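PDB 5AQ1: glucose-6-phosphate dehydrogenase from Trypanosoma cruzi, which catalyses the NADP-dependent oxidation of glucose 6-phosphate, the entry step of the pentose phosphate pathway, and is held here with its sugar phosphate and NADPH. Local coordinates for residues P26-R31 and L172-L177; G89-L94 and C99-F104; A345-H350 and R468-L473. One frame throughout, in Å; residues are numbered along the deposited sequence.

Contact 1: residues P26-R31 and L172-L177; sequences PELRSR and LGWVRL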
loop_
_atom_site.group_PDB
_atom_site.type_symbol
_atom_site.label_atom_id
_atom_site.label_comp_id
_atom_site.label_asym_id
_atom_site.label_seq_id
_atom_site.Cartn_x
_atom_site.Cartn_y
_atom_site.Cartn_z
ATOM N N PRO B 26 37.068 -14.688 20.303
ATOM C CA PRO B 26 37.424 -16.066 20.015
ATOM C C PRO B 26 38.857 -16.218 19.463
ATOM O O PRO B 26 39.663 -16.853 20.124
ATOM C CB PRO B 26 36.319 -16.504 19.040
ATOM C CG PRO B 26 35.123 -15.688 19.451
ATOM C CD PRO B 26 35.613 -14.478 20.215
ATOM N N GLU B 27 39.186 -15.633 18.306
ATOM C CA GLU B 27 40.577 -15.593 17.826
ATOM C C GLU B 27 41.317 -14.352 18.343
ATOM O O GLU B 27 42.541 -14.255 18.243
ATOM C CB GLU B 27 40.626 -15.638 16.300
ATOM C CG GLU B 27 40.053 -16.918 15.713
ATOM C CD GLU B 27 40.274 -17.033 14.218
ATOM O OE1 GLU B 27 40.317 -15.988 13.535
ATOM O OE2 GLU B 27 40.403 -18.174 13.724
ATOM N N LEU B 28 40.552 -13.409 18.889
ATOM C CA LEU B 28 41.081 -12.258 19.621
ATOM C C LEU B 28 41.896 -12.674 20.862
ATOM O O LEU B 28 42.798 -11.954 21.286
ATOM C CB LEU B 28 39.908 -11.368 20.052
ATOM C CG LEU B 28 40.186 -9.952 20.548
ATOM C CD1 LEU B 28 40.657 -9.063 19.409
ATOM C CD2 LEU B 28 38.931 -9.376 21.187
ATOM N N ARG B 29 41.559 -13.829 21.439
ATOM C CA ARG B 29 42.244 -14.358 22.621
ATOM C C ARG B 29 43.549 -15.094 22.281
ATOM O O ARG B 29 44.480 -15.097 23.086
ATOM C CB ARG B 29 41.302 -15.293 23.399
ATOM C CG ARG B 29 41.908 -15.913 24.653
ATOM C CD ARG B 29 40.897 -16.730 25.446
ATOM N NE ARG B 29 39.851 -15.898 26.051
ATOM C CZ ARG B 29 38.598 -15.771 25.607
ATOM N NH1 ARG B 29 38.171 -16.422 24.528
ATOM N NH2 ARG B 29 37.752 -14.978 26.258
ATOM N N SER B 30 43.615 -15.710 21.099
ATOM C CA SER B 30 44.764 -16.544 20.698
ATOM C C SER B 30 45.997 -15.755 20.225
ATOM O O SER B 30 47.048 -16.347 19.956
ATOM C CB SER B 30 44.341 -17.529 19.602
ATOM O OG SER B 30 43.849 -16.843 18.458
ATOM N N ARG B 31 45.860 -14.432 20.126
ATOM C CA ARG B 31 46.950 -13.552 19.718
ATOM C C ARG B 31 46.985 -12.321 20.624
ATOM O O ARG B 31 45.950 -11.886 21.130
ATOM C CB ARG B 31 46.746 -13.146 18.259
ATOM C CG ARG B 31 47.639 -12.026 17.764
ATOM C CD ARG B 31 47.652 -11.982 16.244
ATOM N NE ARG B 31 48.538 -12.995 15.672
ATOM C CZ ARG B 31 48.606 -13.302 14.380
ATOM N NH1 ARG B 31 47.827 -12.689 13.494
ATOM N NH2 ARG B 31 49.456 -14.236 13.968
ATOM N N LEU B 172 51.349 -10.966 10.995
ATOM C CA LEU B 172 51.445 -11.062 12.448
ATOM C C LEU B 172 50.298 -10.393 13.219
ATOM O O LEU B 172 50.289 -10.420 14.451
ATOM C CB LEU B 172 52.785 -10.476 12.906
ATOM C CG LEU B 172 54.038 -11.177 12.374
ATOM C CD1 LEU B 172 55.273 -10.516 12.960
ATOM C CD2 LEU B 172 54.032 -12.663 12.699
ATOM N N GLY B 173 49.340 -9.800 12.510
ATOM C CA GLY B 173 48.179 -9.175 13.153
ATOM C C GLY B 173 47.670 -7.969 12.396
ATOM O O GLY B 173 48.323 -7.492 11.469
ATOM N N TRP B 174 46.501 -7.475 12.795
ATOM C CA TRP B 174 45.903 -6.303 12.152
ATOM C C TRP B 174 46.231 -5.010 12.890
ATOM O O TRP B 174 46.659 -5.029 14.044
ATOM C CB TRP B 174 44.377 -6.446 11.980
ATOM C CG TRP B 174 43.592 -6.968 13.171
ATOM C CD1 TRP B 174 43.025 -8.205 13.287
ATOM C CD2 TRP B 174 43.260 -6.261 14.381
ATOM N NE1 TRP B 174 42.372 -8.318 14.492
ATOM C CE2 TRP B 174 42.501 -7.141 15.183
ATOM C CE3 TRP B 174 43.538 -4.977 14.868
ATOM C CZ2 TRP B 174 42.022 -6.781 16.452
ATOM C CZ3 TRP B 174 43.055 -4.619 16.127
ATOM C CH2 TRP B 174 42.308 -5.521 16.901
ATOM N N VAL B 175 46.046 -3.892 12.195
ATOM C CA VAL B 175 46.118 -2.569 12.798
ATOM C C VAL B 175 44.812 -1.834 12.521
ATOM O O VAL B 175 44.350 -1.793 11.383
ATOM C CB VAL B 175 47.281 -1.738 12.235
ATOM C CG1 VAL B 175 47.382 -0.406 12.969
ATOM C CG2 VAL B 175 48.589 -2.504 12.342
ATOM N N ARG B 176 44.220 -1.264 13.565
ATOM C CA ARG B 176 42.998 -0.481 13.427
ATOM C C ARG B 176 43.145 0.873 14.111
ATOM O O ARG B 176 43.737 0.974 15.187
ATOM C CB ARG B 176 41.801 -1.253 13.986
ATOM C CG ARG B 176 41.401 -2.426 13.105
ATOM C CD ARG B 176 40.411 -3.362 13.774
ATOM N NE ARG B 176 40.326 -4.626 13.044
ATOM C CZ ARG B 176 39.818 -5.761 13.524
ATOM N NH1 ARG B 176 39.323 -5.830 14.758
ATOM N NH2 ARG B 176 39.813 -6.849 12.760
ATOM N N LEU B 177 42.613 1.904 13.460
ATOM C CA LEU B 177 42.696 3.281 13.928
ATOM C C LEU B 177 41.311 3.775 14.311
ATOM O O LEU B 177 40.427 3.850 13.463
ATOM C CB LEU B 177 43.237 4.188 12.817
ATOM C CG LEU B 177 44.748 4.364 12.663
ATOM C CD1 LEU B 177 45.277 5.371 13.674
ATOM C CD2 LEU B 177 45.482 3.037 12.775
#
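Arg31 and Gly173 mark the nearest approach of the two backbones, CA to CA 8.0 Å, where the N-terminal turn meets the loop that leads into strand 175-179. This is the surface of the Rossmann-type coenzyme domain, at the ends of its parallel strands: strand 33-38 begins two residues after Arg31, and in the sheet only strand 143-148 separates it from strand 175-179. Most of the contact is carried by Arg31. Its chain runs out extended and then bends at chi3 (-79°), which lays the guanidinium flat against the peptide joining Leu172 to Gly173. The carbonyl oxygen of Leu172 lies over one face of that group, 3.3 Å from Arg31 CZ. An oxygen placed above the plane is badly set to accept the N-H groups, and NE instead makes a weak hydrogen bond to the carbonyl of Lys140. At the backbone angles of Gly173 a CB would jam against the carbonyl O of Leu172. A smaller apolar touch lies further along. Leu28, with CG turned anti to the backbone N (chi1 -166°), extends CD1 to the edge of the Trp174 indole. One face of the indole is covered by Arg176 of its own segment, with Arg176 CZ 3.4 Å above the ring plane, while Arg176 NH1 makes a hydrogen bond to the carbonyl of Ala449. Across the segments, Leu28 CD1 stops 4.0 Å from Trp174 CZ2.

Contact 2: residues G89-L94 and C99-F104; sequences GFFTRL and CHVGNF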
loop_
_atom_site.group_PDB
_atom_site.type_symbol
_atom_site.label_atom_id
_atom_site.label_comp_id
_atom_site.label_asym_id
_atom_site.label_seq_id
_atom_site.Cartn_x
_atom_site.Cartn_y
_atom_site.Cartn_z
ATOM N N GLY B 89 38.751 7.378 39.311
ATOM C CA GLY B 89 37.704 8.321 39.699
ATOM C C GLY B 89 36.523 8.399 38.745
ATOM O O GLY B 89 35.416 8.728 39.165
ATOM N N PHE B 90 36.751 8.098 37.467
ATOM C CA PHE B 90 35.692 8.161 36.455
ATOM C C PHE B 90 35.040 6.812 36.135
ATOM O O PHE B 90 34.158 6.743 35.278
ATOM C CB PHE B 90 36.236 8.789 35.172
ATOM C CG PHE B 90 36.684 10.212 35.340
ATOM C CD1 PHE B 90 37.990 10.501 35.706
ATOM C CD2 PHE B 90 35.801 11.263 35.132
ATOM C CE1 PHE B 90 38.408 11.812 35.863
ATOM C CE2 PHE B 90 36.212 12.576 35.286
ATOM C CZ PHE B 90 37.518 12.852 35.651
ATOM N N PHE B 91 35.454 5.747 36.821
ATOM C CA PHE B 91 34.835 4.435 36.628
ATOM C C PHE B 91 33.497 4.383 37.358
ATOM O O PHE B 91 33.356 4.922 38.458
ATOM C CB PHE B 91 35.733 3.297 37.139
ATOM C CG PHE B 91 37.084 3.207 36.470
ATOM C CD1 PHE B 91 37.392 3.942 35.321
ATOM C CD2 PHE B 91 38.047 2.344 36.981
ATOM C CE1 PHE B 91 38.640 3.835 34.729
ATOM C CE2 PHE B 91 39.291 2.232 36.387
ATOM C CZ PHE B 91 39.589 2.977 35.260
ATOM N N THR B 92 32.525 3.718 36.743
ATOM C CA THR B 92 31.186 3.598 37.308
ATOM C C THR B 92 30.845 2.130 37.535
ATOM O O THR B 92 31.588 1.238 37.113
ATOM C CB THR B 92 30.124 4.235 36.384
ATOM O OG1 THR B 92 29.988 3.463 35.184
ATOM C CG2 THR B 92 30.507 5.673 36.036
ATOM N N ARG B 93 29.719 1.897 38.211
ATOM C CA ARG B 93 29.225 0.553 38.512
ATOM C C ARG B 93 30.255 -0.274 39.289
ATOM O O ARG B 93 30.339 -1.497 39.134
ATOM C CB ARG B 93 28.819 -0.156 37.212
ATOM C CG ARG B 93 27.883 0.644 36.295
ATOM C CD ARG B 93 26.720 -0.178 35.769
ATOM N NE ARG B 93 27.060 -1.540 35.385
ATOM C CZ ARG B 93 26.662 -2.647 36.022
ATOM N NH1 ARG B 93 25.926 -2.611 37.136
ATOM N NH2 ARG B 93 27.029 -3.821 35.538
ATOM N N LEU B 94 31.014 0.412 40.138
ATOM C CA LEU B 94 32.070 -0.204 40.933
ATOM C C LEU B 94 31.490 -1.182 41.949
ATOM O O LEU B 94 31.969 -2.310 42.086
ATOM C CB LEU B 94 32.883 0.880 41.654
ATOM C CG LEU B 94 33.839 1.694 40.778
ATOM C CD1 LEU B 94 34.137 3.054 41.392
ATOM C CD2 LEU B 94 35.124 0.918 40.546
ATOM N N CYS B 99 33.762 -6.678 40.421
ATOM C CA CYS B 99 34.874 -6.585 39.477
ATOM C C CYS B 99 35.981 -5.771 40.125
ATOM O O CYS B 99 35.753 -4.634 40.540
ATOM C CB CYS B 99 34.444 -5.922 38.166
ATOM S SG CYS B 99 35.786 -5.751 36.961
ATOM N N HIS B 100 37.175 -6.354 40.206
ATOM C CA HIS B 100 38.292 -5.721 40.898
ATOM C C HIS B 100 38.943 -4.653 40.023
ATOM O O HIS B 100 39.259 -4.895 38.856
ATOM C CB HIS B 100 39.320 -6.772 41.331
ATOM C CG HIS B 100 40.362 -6.254 42.278
ATOM N ND1 HIS B 100 40.076 -5.351 43.282
ATOM C CD2 HIS B 100 41.682 -6.534 42.389
ATOM C CE1 HIS B 100 41.180 -5.086 43.958
ATOM N NE2 HIS B 100 42.167 -5.792 43.438
ATOM N N VAL B 101 39.136 -3.472 40.606
ATOM C CA VAL B 101 39.685 -2.316 39.898
ATOM C C VAL B 101 41.189 -2.469 39.690
ATOM O O VAL B 101 41.702 -2.143 38.622
ATOM C CB VAL B 101 39.408 -1.000 40.665
ATOM C CG1 VAL B 101 40.005 0.198 39.933
ATOM C CG2 VAL B 101 37.912 -0.800 40.864
ATOM N N GLY B 102 41.887 -2.956 40.714
ATOM C CA GLY B 102 43.336 -3.147 40.654
ATOM C C GLY B 102 43.791 -4.060 39.526
ATOM O O GLY B 102 44.822 -3.807 38.901
ATOM N N ASN B 103 43.028 -5.122 39.275
ATOM C CA ASN B 103 43.318 -6.059 38.183
ATOM C C ASN B 103 43.300 -5.382 36.821
ATOM O O ASN B 103 44.171 -5.641 35.987
ATOM C CB ASN B 103 42.325 -7.230 38.186
ATOM C CG ASN B 103 42.578 -8.215 39.316
ATOM O OD1 ASN B 103 43.682 -8.290 39.861
ATOM N ND2 ASN B 103 41.554 -8.982 39.671
ATOM N N PHE B 104 42.317 -4.514 36.601
ATOM C CA PHE B 104 42.248 -3.747 35.362
ATOM C C PHE B 104 43.391 -2.735 35.247
ATOM O O PHE B 104 44.020 -2.627 34.195
ATOM C CB PHE B 104 40.905 -3.028 35.234
ATOM C CG PHE B 104 40.813 -2.136 34.026
ATOM C CD1 PHE B 104 40.821 -2.679 32.749
ATOM C CD2 PHE B 104 40.733 -0.757 34.165
ATOM C CE1 PHE B 104 40.746 -1.866 31.633
ATOM C CE2 PHE B 104 40.654 0.061 33.054
ATOM C CZ PHE B 104 40.661 -0.494 31.786
#
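Phe91 turns one side of its ring rim, from CD2 round to CZ, toward the start of helix 101-105, where it meets Val101 and Phe104. Val101 CG1 comes in near the ring plane, 4.1 Å from Phe91 CD2 and as close to CE2. Further round, Phe91 CZ lies 3.8 Å from Phe104 CE2, and Phe91 CE2 is 4.0 Å from Phe104 CD2. The two phenyl planes are inclined at 68° with centroids 5.8 Å apart, an oblique meeting in which Phe91 reaches Phe104 at its edge. Phe104 gets there by setting CG anti to its own backbone N (chi1 176°), so that the ring leaves the helix on the side of the loop.

Val101 divides its two methyls between neighbours. While CG1 goes to Phe91, CG2 faces Leu94 CD2; Leu94 is exposed and poorly ordered, so the exact spacing there should not be pressed. All of this contact is hydrocarbon, and it grades from the buried aromatic pair out to a poorly ordered leucine at the surface.

Behind the pair stands helix 43-58. Its Phe54 stacks on Phe91 and also meets Phe104, whose ring in addition touches Tyr57. At the end of the same helix Cys58 forms a disulfide with Cys99, tying the loop covalently just ahead of Val101. The result is an aromatic cluster, with a disulfide beside it, that fastens the 89-104 connection onto the first helix of the Rossmann-type nucleotide-binding domain.

Contact 3: residues A345-H350 and R468-L473; sequences AVLRLH and RIYTPL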
loop_
_atom_site.group_PDB
_atom_site.type_symbol
_atom_site.label_atom_id
_atom_site.label_comp_id
_atom_site.label_asym_id
_atom_site.label_seq_id
_atom_site.Cartn_x
_atom_site.Cartn_y
_atom_site.Cartn_z
ATOM N N ALA B 345 19.734 25.578 16.200
ATOM C CA ALA B 345 19.334 25.530 14.795
ATOM C C ALA B 345 18.192 24.550 14.548
ATOM O O ALA B 345 18.246 23.413 15.013
ATOM C CB ALA B 345 20.525 25.165 13.927
ATOM N N VAL B 346 17.163 25.001 13.831
ATOM C CA VAL B 346 16.140 24.114 13.280
ATOM C C VAL B 346 16.281 24.123 11.769
ATOM O O VAL B 346 16.309 25.185 11.160
ATOM C CB VAL B 346 14.702 24.571 13.593
ATOM C CG1 VAL B 346 13.704 23.515 13.135
ATOM C CG2 VAL B 346 14.524 24.845 15.072
ATOM N N LEU B 347 16.365 22.938 11.174
ATOM C CA LEU B 347 16.464 22.781 9.726
ATOM C C LEU B 347 15.264 21.997 9.215
ATOM O O LEU B 347 14.786 21.092 9.898
ATOM C CB LEU B 347 17.747 22.023 9.372
ATOM C CG LEU B 347 19.030 22.823 9.149
ATOM C CD1 LEU B 347 19.259 23.870 10.222
ATOM C CD2 LEU B 347 20.214 21.874 9.076
ATOM N N ARG B 348 14.774 22.352 8.026
ATOM C CA ARG B 348 13.842 21.500 7.294
ATOM C C ARG B 348 14.561 20.921 6.084
ATOM O O ARG B 348 14.999 21.661 5.199
ATOM C CB ARG B 348 12.594 22.265 6.843
ATOM C CG ARG B 348 11.639 21.413 6.008
ATOM C CD ARG B 348 10.274 22.060 5.803
ATOM N NE ARG B 348 10.310 23.165 4.841
ATOM C CZ ARG B 348 9.955 24.430 5.087
ATOM N NH1 ARG B 348 9.506 24.814 6.281
ATOM N NH2 ARG B 348 10.043 25.328 4.113
ATOM N N LEU B 349 14.681 19.597 6.051
ATOM C CA LEU B 349 15.310 18.901 4.935
ATOM C C LEU B 349 14.281 18.099 4.152
ATOM O O LEU B 349 13.240 17.708 4.685
ATOM C CB LEU B 349 16.410 17.966 5.441
ATOM C CG LEU B 349 17.478 18.601 6.336
ATOM C CD1 LEU B 349 18.476 17.549 6.787
ATOM C CD2 LEU B 349 18.193 19.744 5.632
ATOM N N HIS B 350 14.589 17.869 2.880
ATOM C CA HIS B 350 13.786 17.022 2.012
ATOM C C HIS B 350 14.664 15.895 1.485
ATOM O O HIS B 350 15.789 16.133 1.043
ATOM C CB HIS B 350 13.230 17.835 0.838
ATOM C CG HIS B 350 12.453 19.042 1.258
ATOM N ND1 HIS B 350 11.209 18.957 1.847
ATOM C CD2 HIS B 350 12.748 20.362 1.186
ATOM C CE1 HIS B 350 10.769 20.173 2.119
ATOM N NE2 HIS B 350 11.683 21.044 1.723
ATOM N N ARG B 468 28.183 17.560 2.233
ATOM C CA ARG B 468 27.540 18.174 1.074
ATOM C C ARG B 468 26.137 18.692 1.393
ATOM O O ARG B 468 25.667 19.646 0.774
ATOM C CB ARG B 468 27.513 17.196 -0.104
ATOM C CG ARG B 468 28.872 17.070 -0.773
ATOM C CD ARG B 468 28.932 15.939 -1.783
ATOM N NE ARG B 468 30.297 15.779 -2.285
ATOM C CZ ARG B 468 30.793 16.386 -3.361
ATOM N NH1 ARG B 468 30.045 17.190 -4.113
ATOM N NH2 ARG B 468 32.057 16.166 -3.698
ATOM N N ILE B 469 25.484 18.076 2.371
ATOM C CA ILE B 469 24.161 18.509 2.796
ATOM C C ILE B 469 24.193 19.908 3.415
ATOM O O ILE B 469 23.310 20.730 3.138
ATOM C CB ILE B 469 23.540 17.500 3.788
ATOM C CG1 ILE B 469 23.226 16.189 3.057
ATOM C CG2 ILE B 469 22.276 18.063 4.426
ATOM C CD1 ILE B 469 22.984 15.004 3.969
ATOM N N TYR B 470 25.213 20.176 4.234
ATOM C CA TYR B 470 25.236 21.378 5.073
ATOM C C TYR B 470 26.233 22.457 4.658
ATOM O O TYR B 470 26.117 23.595 5.111
ATOM C CB TYR B 470 25.495 20.990 6.533
ATOM C CG TYR B 470 24.539 19.943 7.037
ATOM C CD1 TYR B 470 23.242 20.274 7.399
ATOM C CD2 TYR B 470 24.928 18.617 7.137
ATOM C CE1 TYR B 470 22.355 19.308 7.851
ATOM C CE2 TYR B 470 24.052 17.643 7.584
ATOM C CZ TYR B 470 22.766 17.992 7.940
ATOM O OH TYR B 470 21.884 17.034 8.381
ATOM N N THR B 471 27.194 22.121 3.800
ATOM C CA THR B 471 28.276 23.052 3.463
ATOM C C THR B 471 27.789 24.371 2.852
ATOM O O THR B 471 28.218 25.433 3.298
ATOM C CB THR B 471 29.350 22.390 2.571
ATOM O OG1 THR B 471 30.079 21.433 3.348
ATOM C CG2 THR B 471 30.333 23.421 2.018
ATOM N N PRO B 472 26.903 24.317 1.833
ATOM C CA PRO B 472 26.356 25.571 1.294
ATOM C C PRO B 472 25.751 26.484 2.362
ATOM O O PRO B 472 25.983 27.694 2.331
ATOM C CB PRO B 472 25.275 25.097 0.321
ATOM C CG PRO B 472 25.742 23.762 -0.129
ATOM C CD PRO B 472 26.493 23.153 1.025
ATOM N N LEU B 473 24.997 25.905 3.296
ATOM C CA LEU B 473 24.420 26.665 4.408
ATOM C C LEU B 473 25.501 27.233 5.321
ATOM O O LEU B 473 25.465 28.413 5.674
ATOM C CB LEU B 473 23.457 25.800 5.226
ATOM C CG LEU B 473 22.895 26.415 6.520
ATOM C CD1 LEU B 473 22.231 27.761 6.265
ATOM C CD2 LEU B 473 21.911 25.460 7.176
#
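Tyr470 packs against Leu347 and Leu349 where helix 460-479 lies, beside helix 264-282, over one face of the large mixed sheet of the C-terminal domain. The axes of strand 345-349 and helix segment 468-473 approach to 11.8 Å, with their directions 123° apart. From CB, which meets nothing of the strand, the tyrosine leads CG anti to its own carbonyl carbon (chi1 -53°), and the ring heads for the sheet. CD1 is the first atom to touch, 3.8 Å from Leu347 CD2. The same methyl lies near the ring plane and comes to 3.6 Å from Tyr470 CE1. CE1 also has Leu349 CD1 at 4.4 Å, approaching obliquely. One face of the ring is covered by Ile469 CG2 from the preceding residue, 3.4 Å above its centre. About one turn further along the helix, Leu473 CD2 comes to 4.3 Å from Leu347 CD1. Val346, pointing to the other face of the sheet from Leu347, packs on helix 495-504. At the tip, the hydroxyl OH makes a hydrogen bond with Thr275 OG1 of helix 264-282, which satisfies a buried polar atom, while Leu349 CD1 lies 3.8 Å from Tyr470 OH.

Contacts 1 and 2 belong to the coenzyme domain, with centres about 25 Å apart and no touch, while contact 3 lies in the C-terminal domain across the chain's centre, its centre about 41 Å from that of contact 1 and about 43 Å from that of contact 2. Burial rises from contact 1, a surface patch, through the partly buried contact 2, to contact 3, whose touching residues are all buried. The chemistry follows: a guanidinium laid on a peptide, an aromatic cluster with a disulfide beside it, then aliphatic methyls round a tyrosine. Contact 1 joins two loops leading into strands of one sheet, contact 2 a loop and the short helix after it, contact 3 a sheet strand and a helix packed over it.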